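Local structure of listeriolysin O (Listeria monocytogenes, 4CDB) at residues A[74-79]-A[348-353]; A[85-90]-A[256-261]. The protein binds cholesterol-containing host membranes, changes shape extensively, inserts and assembles into oligomeric pores that lyse the cell. All coordinates share one frame; numbering follows the deposited sequence.

In the fold
Following the chain from its N terminus, residues 74-79 come first, where the long strand 59-74 gives way to the short strand 77-78. Residues 85-90 follow, in the loop that precedes strand 92-94. Contact 2 sends this loop forward to strand 252-260, closing a loop of 165 residues. Contact 1 spans 268 residues to reach strand 345-353 and encloses contact 2 entirely. The two meet in the large antiparallel sheet, where strands 252-260 and 345-353 are neighbours: Ala348 pairs with Ala259 through the backbone, and Thr350 with Ser256 through their hydroxyls. Tyr349 of contact 1 also packs on Thr87 of contact 2, about 9 Å separating the contact centres.

Contact 1 (A[74-79]-A[348-353]); sequences NADIQV and AYTTNF. With NA (sodium ion), chain N.
Ile77 and Tyr349 form an antiparallel hydrogen-bonded pair in which each backbone amide donates to the other residue's carbonyl. The bond from Ile77 N to Tyr349 O is 2.7 Å long, and that from Tyr349 N to Ile77 O is 3.0 Å. Beside them Ala348 CA brings a CH group to Ile77 O.

The apolar contact is centred on the Tyr349 ring. Ile77 CB sits over the middle of one face in a CH-pi contact, 3.7 Å from the centroid of the Tyr349 ring and 13° off the normal. The beta branch shares the work: Ile77 CG2, anti to the backbone N, reaches the phenol end and lies 3.5 Å from Tyr349 CZ, whereas Ile77 CG1 lies closest to the carbonyl Tyr349 O, with CE2 farther off. Val79 crosses Tyr349 at roughly a right angle, its CG2 in the ring plane at the edge and 3.6 Å from Tyr349 CD1.

Two waters extend the pairing. One accepts from Thr351 N and lies 2.8 Å from Ala75 O, bridging the two backbones; the other lies in the plane of the Tyr349 ring, 2.7 Å from its OH, and donates to Gln78 O.

Gln78 turns to a sodium ion. Its chain bends at chi2 (-57°), bringing OE1 to 2.9 Å from the metal, which Tyr265 OH, the backbone O of Phe183 and a water also bind; Lys214 donates to the same OE1.

A short, weakly bonded strand, 77-78, is thus held antiparallel to strand 345-353 chiefly by the Ile77-Tyr349 pair, in the large sheet of this cholesterol-dependent cytolysin.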
ATOM      1  N   ASN A  74       2.499   7.276 -13.582  1.00 52.09           N
ATOM      2  CA  ASN A  74       3.825   6.867 -13.128  1.00 53.11           C
ATOM      3  C   ASN A  74       4.875   6.924 -14.233  1.00 51.47           C
ATOM      4  O   ASN A  74       4.681   6.370 -15.317  1.00 48.36           O
ATOM      5  CB  ASN A  74       3.771   5.462 -12.524  1.00 54.83           C
ATOM      6  CG  ASN A  74       2.835   5.379 -11.334  1.00 62.53           C
ATOM      7  OD1 ASN A  74       2.723   6.325 -10.555  1.00 67.52           O
ATOM      8  ND2 ASN A  74       2.154   4.248 -11.190  1.00 60.39           N
ATOM      9  N   ALA A  75       5.986   7.597 -13.951  1.00 52.98           N
ATOM     10  CA  ALA A  75       7.095   7.675 -14.895  1.00 50.62           C
ATOM     11  C   ALA A  75       8.089   6.549 -14.635  1.00 48.59           C
ATOM     12  O   ALA A  75       8.790   6.104 -15.542  1.00 49.96           O
ATOM     13  CB  ALA A  75       7.781   9.027 -14.794  1.00 51.80           C
ATOM     14  N   ASP A  76       8.143   6.094 -13.387  1.00 44.34           N
ATOM     15  CA  ASP A  76       9.027   4.998 -13.005  1.00 44.86           C
ATOM     16  C   ASP A  76       8.400   3.644 -13.319  1.00 39.80           C
ATOM     17  O   ASP A  76       7.378   3.277 -12.739  1.00 44.47           O
ATOM     18  CB  ASP A  76       9.356   5.069 -11.513  1.00 52.19           C
ATOM     19  CG  ASP A  76      10.081   6.341 -11.137  1.00 64.65           C
ATOM     20  OD1 ASP A  76      11.027   6.725 -11.857  1.00 69.60           O
ATOM     21  OD2 ASP A  76       9.702   6.960 -10.121  1.00 71.43           O
ATOM     22  N   ILE A  77       9.022   2.897 -14.227  1.00 34.93           N
ATOM     23  CA  ILE A  77       8.538   1.567 -14.576  1.00 31.35           C
ATOM     24  C   ILE A  77       9.086   0.554 -13.579  1.00 32.86           C
ATOM     25  O   ILE A  77      10.282   0.552 -13.286  1.00 31.35           O
ATOM     26  CB  ILE A  77       8.986   1.148 -15.990  1.00 34.92           C
ATOM     27  CG1 ILE A  77       8.892   2.329 -16.960  1.00 39.01           C
ATOM     28  CG2 ILE A  77       8.174  -0.054 -16.474  1.00 29.97           C
ATOM     29  CD1 ILE A  77       7.492   2.858 -17.158  1.00 43.44           C
ATOM     30  N   GLN A  78       8.211  -0.305 -13.066  1.00 31.35           N
ATOM     31  CA  GLN A  78       8.605  -1.336 -12.111  1.00 30.06           C
ATOM     32  C   GLN A  78       9.270  -2.522 -12.808  1.00 34.75           C
ATOM     33  O   GLN A  78       9.063  -2.747 -14.001  1.00 36.21           O
ATOM     34  CB  GLN A  78       7.390  -1.805 -11.306  1.00 31.85           C
ATOM     35  CG  GLN A  78       6.750  -0.701 -10.482  1.00 32.49           C
ATOM     36  CD  GLN A  78       7.730  -0.061  -9.523  1.00 37.23           C
ATOM     37  OE1 GLN A  78       8.310  -0.737  -8.675  1.00 37.31           O
ATOM     38  NE2 GLN A  78       7.940   1.243  -9.670  1.00 41.86           N
ATOM     39  N   VAL A  79      10.066  -3.278 -12.059  1.00 35.24           N
ATOM     40  CA  VAL A  79      10.776  -4.422 -12.615  1.00 37.16           C
ATOM     41  C   VAL A  79      10.317  -5.729 -11.973  1.00 42.83           C
ATOM     42  O   VAL A  79      10.299  -5.849 -10.748  1.00 44.02           O
ATOM     43  CB  VAL A  79      12.302  -4.291 -12.408  1.00 38.52           C
ATOM     44  CG1 VAL A  79      13.009  -5.534 -12.911  1.00 35.79           C
ATOM     45  CG2 VAL A  79      12.841  -3.049 -13.104  1.00 38.64           C
ATOM     46  N   ALA A 348      13.933  -0.428 -10.826  1.00 26.43           N
ATOM     47  CA  ALA A 348      13.097   0.577 -11.473  1.00 26.02           C
ATOM     48  C   ALA A 348      13.830   1.179 -12.662  1.00 30.09           C
ATOM     49  O   ALA A 348      15.060   1.187 -12.698  1.00 32.57           O
ATOM     50  CB  ALA A 348      12.717   1.667 -10.488  1.00 26.65           C
ATOM     51  N   TYR A 349      13.075   1.683 -13.631  1.00 26.55           N
ATOM     52  CA  TYR A 349      13.672   2.347 -14.782  1.00 26.17           C
ATOM     53  C   TYR A 349      12.727   3.330 -15.462  1.00 30.16           C
ATOM     54  O   TYR A 349      11.508   3.243 -15.310  1.00 29.95           O
ATOM     55  CB  TYR A 349      14.210   1.323 -15.788  1.00 24.22           C
ATOM     56  CG  TYR A 349      13.165   0.441 -16.443  1.00 32.22           C
ATOM     57  CD1 TYR A 349      12.698  -0.701 -15.810  1.00 29.88           C
ATOM     58  CD2 TYR A 349      12.669   0.737 -17.708  1.00 30.30           C
ATOM     59  CE1 TYR A 349      11.751  -1.521 -16.409  1.00 26.37           C
ATOM     60  CE2 TYR A 349      11.722  -0.073 -18.317  1.00 30.53           C
ATOM     61  CZ  TYR A 349      11.268  -1.202 -17.662  1.00 29.76           C
ATOM     62  OH  TYR A 349      10.328  -2.014 -18.257  1.00 29.71           O
ATOM     63  N   THR A 350      13.302   4.270 -16.203  1.00 30.04           N
ATOM     64  CA  THR A 350      12.520   5.250 -16.943  1.00 30.85           C
ATOM     65  C   THR A 350      12.705   5.027 -18.439  1.00 33.31           C
ATOM     66  O   THR A 350      13.746   4.526 -18.874  1.00 31.72           O
ATOM     67  CB  THR A 350      12.943   6.689 -16.592  1.00 34.05           C
ATOM     68  OG1 THR A 350      14.265   6.929 -17.086  1.00 41.10           O
ATOM     69  CG2 THR A 350      12.920   6.902 -15.083  1.00 32.27           C
ATOM     70  N   THR A 351      11.699   5.397 -19.225  1.00 29.49           N
ATOM     71  CA  THR A 351      11.770   5.234 -20.671  1.00 33.74           C
ATOM     72  C   THR A 351      11.490   6.543 -21.403  1.00 35.31           C
ATOM     73  O   THR A 351      10.653   7.339 -20.974  1.00 33.73           O
ATOM     74  CB  THR A 351      10.785   4.158 -21.168  1.00 39.21           C
ATOM     75  OG1 THR A 351       9.490   4.404 -20.607  1.00 47.78           O
ATOM     76  CG2 THR A 351      11.253   2.778 -20.749  1.00 31.46           C
ATOM     77  N   ASN A 352      12.201   6.760 -22.506  1.00 31.39           N
ATOM     78  CA  ASN A 352      11.976   7.923 -23.356  1.00 35.27           C
ATOM     79  C   ASN A 352      11.584   7.484 -24.757  1.00 33.32           C
ATOM     80  O   ASN A 352      12.160   6.539 -25.297  1.00 34.05           O
ATOM     81  CB  ASN A 352      13.233   8.792 -23.438  1.00 41.34           C
ATOM     82  CG  ASN A 352      13.566   9.477 -22.127  1.00 46.25           C
ATOM     83  OD1 ASN A 352      13.004   9.156 -21.081  1.00 47.29           O
ATOM     84  ND2 ASN A 352      14.494  10.426 -22.178  1.00 50.98           N
ATOM     85  N   PHE A 353      10.604   8.166 -25.344  1.00 34.02           N
ATOM     86  CA  PHE A 353      10.252   7.930 -26.740  1.00 31.82           C
ATOM     87  C   PHE A 353      11.433   8.333 -27.617  1.00 32.42           C
ATOM     88  O   PHE A 353      12.086   9.341 -27.358  1.00 31.31           O
ATOM     89  CB  PHE A 353       9.002   8.725 -27.128  1.00 30.26           C
ATOM     90  CG  PHE A 353       7.738   8.230 -26.476  1.00 34.48           C
ATOM     91  CD1 PHE A 353       7.122   7.070 -26.920  1.00 38.27           C
ATOM     92  CD2 PHE A 353       7.158   8.932 -25.428  1.00 39.40           C
ATOM     93  CE1 PHE A 353       5.956   6.612 -26.325  1.00 36.22           C
ATOM     94  CE2 PHE A 353       5.992   8.478 -24.830  1.00 40.99           C
ATOM     95  CZ  PHE A 353       5.392   7.317 -25.280  1.00 36.77           C
TER
HETATM   96 NA    NA N1539       6.213  -2.318  -7.355  1.00 56.28          NA
HETATM   97  O   HOH W   1       9.232   6.028 -18.270  1.00 32.71           O
HETATM   98  O   HOH W   2       9.330  -3.853 -16.486  1.00 32.37           O
HETATM   99  O   HOH W   3       6.706   0.025  -6.410  1.00 40.98           O

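Contact 2 (A[85-90]-A[256-261]); sequences SLTYPG and SSVAYG. With NA (sodium ion), chain J; NA (sodium ion), chain M.
Pro89 meets both Val258 and Tyr260, lying where the loop 85-90 passes strand 252-260. Val258 points at the loop, and its two methyls have different tasks. With CG1 anti to the backbone N (chi1 177°), CG2 is left beside that N and does the touching: Val258 CG2 lies 3.6 Å from Pro89 N and 3.7 Å from Pro89 CD, the two side chains crossing at about a right angle. The same Val258 methyl reaches Thr87 CG2 more loosely, at 4.2 Å. CG1 goes the other way along the strand and lies over one face of the Tyr260 ring, offset toward the rim, so that a single valine packs against loop and tyrosine together.

Tyr260 and Pro89 approach from opposite directions. The phenol OH of Tyr260 comes to 3.3 Å from Pro89 CD, with CG slightly farther off, making this a polar end set against the pyrrolidine ring. The hydroxyl also donates to a water 2.8 Å from Tyr260 OH, and that water in turn donates to Thr87 O, linking strand to loop by a polar route beside the apolar one.

Tyr88 turns away from the strand. Its CG stands between the backbone N and the carbonyl carbon (chi1 63°), and its OH binds a sodium ion at 2.6 Å, the metal lying in the ring plane; Ala135 O binds the same ion. A second sodium is bound by Ser85 O together with Asn141.

Around this packing, Pro89 also rests on Val220 and Val222 of strand 207-222 and on Val140 of helix 137-152, which places the loop between that helix and the sheet. A backbone hydrogen bond of Gly90 with Ile255 joins the loop directly to strand 252-260.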
ATOM      1  N   SER A  85      17.134  -9.128 -15.448  1.00 39.08           N
ATOM      2  CA  SER A  85      18.307  -9.132 -16.320  1.00 40.85           C
ATOM      3  C   SER A  85      17.995  -8.602 -17.719  1.00 46.05           C
ATOM      4  O   SER A  85      18.897  -8.214 -18.460  1.00 46.64           O
ATOM      5  CB  SER A  85      18.899 -10.539 -16.411  1.00 45.30           C
ATOM      6  OG  SER A  85      17.922 -11.472 -16.838  1.00 49.19           O
ATOM      7  N   LEU A  86      16.716  -8.588 -18.077  1.00 42.70           N
ATOM      8  CA  LEU A  86      16.293  -8.059 -19.369  1.00 36.30           C
ATOM      9  C   LEU A  86      16.277  -6.532 -19.348  1.00 35.21           C
ATOM     10  O   LEU A  86      16.255  -5.882 -20.397  1.00 32.45           O
ATOM     11  CB  LEU A  86      14.911  -8.602 -19.745  1.00 37.49           C
ATOM     12  CG  LEU A  86      14.766 -10.125 -19.754  1.00 41.91           C
ATOM     13  CD1 LEU A  86      13.397 -10.526 -20.272  1.00 44.18           C
ATOM     14  CD2 LEU A  86      15.862 -10.772 -20.584  1.00 43.33           C
ATOM     15  N   THR A  87      16.301  -5.966 -18.146  1.00 34.40           N
ATOM     16  CA  THR A  87      16.285  -4.519 -17.973  1.00 35.73           C
ATOM     17  C   THR A  87      17.702  -3.961 -17.873  1.00 37.33           C
ATOM     18  O   THR A  87      18.416  -4.229 -16.905  1.00 38.86           O
ATOM     19  CB  THR A  87      15.506  -4.123 -16.709  1.00 38.97           C
ATOM     20  OG1 THR A  87      14.134  -4.517 -16.848  1.00 42.63           O
ATOM     21  CG2 THR A  87      15.583  -2.624 -16.481  1.00 34.75           C
ATOM     22  N   TYR A  88      18.097  -3.183 -18.876  1.00 37.46           N
ATOM     23  CA  TYR A  88      19.414  -2.559 -18.907  1.00 31.88           C
ATOM     24  C   TYR A  88      19.357  -1.223 -19.647  1.00 28.40           C
ATOM     25  O   TYR A  88      18.541  -1.050 -20.554  1.00 33.68           O
ATOM     26  CB  TYR A  88      20.441  -3.497 -19.550  1.00 29.21           C
ATOM     27  CG  TYR A  88      20.157  -3.842 -20.994  1.00 34.11           C
ATOM     28  CD1 TYR A  88      19.323  -4.900 -21.323  1.00 34.15           C
ATOM     29  CD2 TYR A  88      20.735  -3.115 -22.027  1.00 30.58           C
ATOM     30  CE1 TYR A  88      19.063  -5.221 -22.640  1.00 35.89           C
ATOM     31  CE2 TYR A  88      20.481  -3.427 -23.345  1.00 38.19           C
ATOM     32  CZ  TYR A  88      19.645  -4.481 -23.648  1.00 41.18           C
ATOM     33  OH  TYR A  88      19.392  -4.795 -24.963  1.00 38.72           O
ATOM     34  N   PRO A  89      20.221  -0.270 -19.250  1.00 28.54           N
ATOM     35  CA  PRO A  89      20.234   1.076 -19.836  1.00 30.69           C
ATOM     36  C   PRO A  89      20.506   1.053 -21.336  1.00 29.12           C
ATOM     37  O   PRO A  89      21.409   0.343 -21.781  1.00 24.69           O
ATOM     38  CB  PRO A  89      21.409   1.757 -19.123  1.00 28.51           C
ATOM     39  CG  PRO A  89      21.585   1.000 -17.862  1.00 33.01           C
ATOM     40  CD  PRO A  89      21.235  -0.416 -18.191  1.00 31.16           C
ATOM     41  N   GLY A  90      19.731   1.822 -22.097  1.00 29.60           N
ATOM     42  CA  GLY A  90      19.942   1.947 -23.528  1.00 30.09           C
ATOM     43  C   GLY A  90      19.150   0.964 -24.371  1.00 31.51           C
ATOM     44  O   GLY A  90      19.135   1.058 -25.598  1.00 36.19           O
ATOM     45  N   SER A 256      16.045   5.053 -20.668  1.00 27.45           N
ATOM     46  CA  SER A 256      16.922   6.203 -20.473  1.00 32.03           C
ATOM     47  C   SER A 256      17.702   6.154 -19.160  1.00 32.44           C
ATOM     48  O   SER A 256      18.764   6.760 -19.042  1.00 32.12           O
ATOM     49  CB  SER A 256      16.119   7.503 -20.565  1.00 33.50           C
ATOM     50  OG  SER A 256      14.998   7.472 -19.698  1.00 36.16           O
ATOM     51  N   SER A 257      17.176   5.429 -18.177  1.00 31.36           N
ATOM     52  CA  SER A 257      17.814   5.342 -16.868  1.00 32.50           C
ATOM     53  C   SER A 257      17.335   4.121 -16.094  1.00 31.10           C
ATOM     54  O   SER A 257      16.159   3.773 -16.149  1.00 29.25           O
ATOM     55  CB  SER A 257      17.534   6.608 -16.056  1.00 37.42           C
ATOM     56  OG  SER A 257      18.164   6.550 -14.790  1.00 46.78           O
ATOM     57  N   VAL A 258      18.252   3.474 -15.378  1.00 26.16           N
ATOM     58  CA  VAL A 258      17.917   2.310 -14.566  1.00 24.80           C
ATOM     59  C   VAL A 258      18.375   2.508 -13.126  1.00 32.83           C
ATOM     60  O   VAL A 258      19.530   2.860 -12.876  1.00 31.11           O
ATOM     61  CB  VAL A 258      18.568   1.018 -15.112  1.00 27.78           C
ATOM     62  CG1 VAL A 258      18.260  -0.166 -14.196  1.00 27.04           C
ATOM     63  CG2 VAL A 258      18.099   0.731 -16.531  1.00 27.07           C
ATOM     64  N   ALA A 259      17.465   2.286 -12.181  1.00 28.90           N
ATOM     65  CA  ALA A 259      17.800   2.364 -10.763  1.00 27.76           C
ATOM     66  C   ALA A 259      18.226   0.993 -10.237  1.00 26.69           C
ATOM     67  O   ALA A 259      17.512   0.000 -10.405  1.00 29.12           O
ATOM     68  CB  ALA A 259      16.621   2.900  -9.959  1.00 26.31           C
ATOM     69  N   TYR A 260      19.399   0.941  -9.613  1.00 27.70           N
ATOM     70  CA  TYR A 260      19.923  -0.304  -9.061  1.00 28.52           C
ATOM     71  C   TYR A 260      19.909  -0.251  -7.541  1.00 36.33           C
ATOM     72  O   TYR A 260      20.168   0.796  -6.948  1.00 29.84           O
ATOM     73  CB  TYR A 260      21.356  -0.551  -9.544  1.00 31.37           C
ATOM     74  CG  TYR A 260      21.495  -0.764 -11.036  1.00 35.13           C
ATOM     75  CD1 TYR A 260      21.564   0.316 -11.907  1.00 32.36           C
ATOM     76  CD2 TYR A 260      21.583  -2.042 -11.571  1.00 28.63           C
ATOM     77  CE1 TYR A 260      21.702   0.130 -13.269  1.00 33.78           C
ATOM     78  CE2 TYR A 260      21.722  -2.241 -12.935  1.00 29.23           C
ATOM     79  CZ  TYR A 260      21.780  -1.150 -13.778  1.00 35.20           C
ATOM     80  OH  TYR A 260      21.919  -1.336 -15.135  1.00 33.61           O
ATOM     81  N   GLY A 261      19.615  -1.383  -6.911  1.00 29.87           N
ATOM     82  CA  GLY A 261      19.625  -1.452  -5.463  1.00 30.86           C
ATOM     83  C   GLY A 261      18.858  -2.609  -4.857  1.00 36.29           C
ATOM     84  O   GLY A 261      18.826  -3.715  -5.398  1.00 35.94           O
TER
HETATM   85 NA    NA J1535      20.845  -6.904 -17.393  1.00 81.55          NA
HETATM   86 NA    NA M1538      20.439  -3.885 -27.120  1.00 79.48          NA
HETATM   87  O   HOH W   4      21.292  -3.928 -16.127  1.00 41.09           O
HETATM   88  O   HOH W   5      17.819  -3.120 -28.278  1.00 77.68           O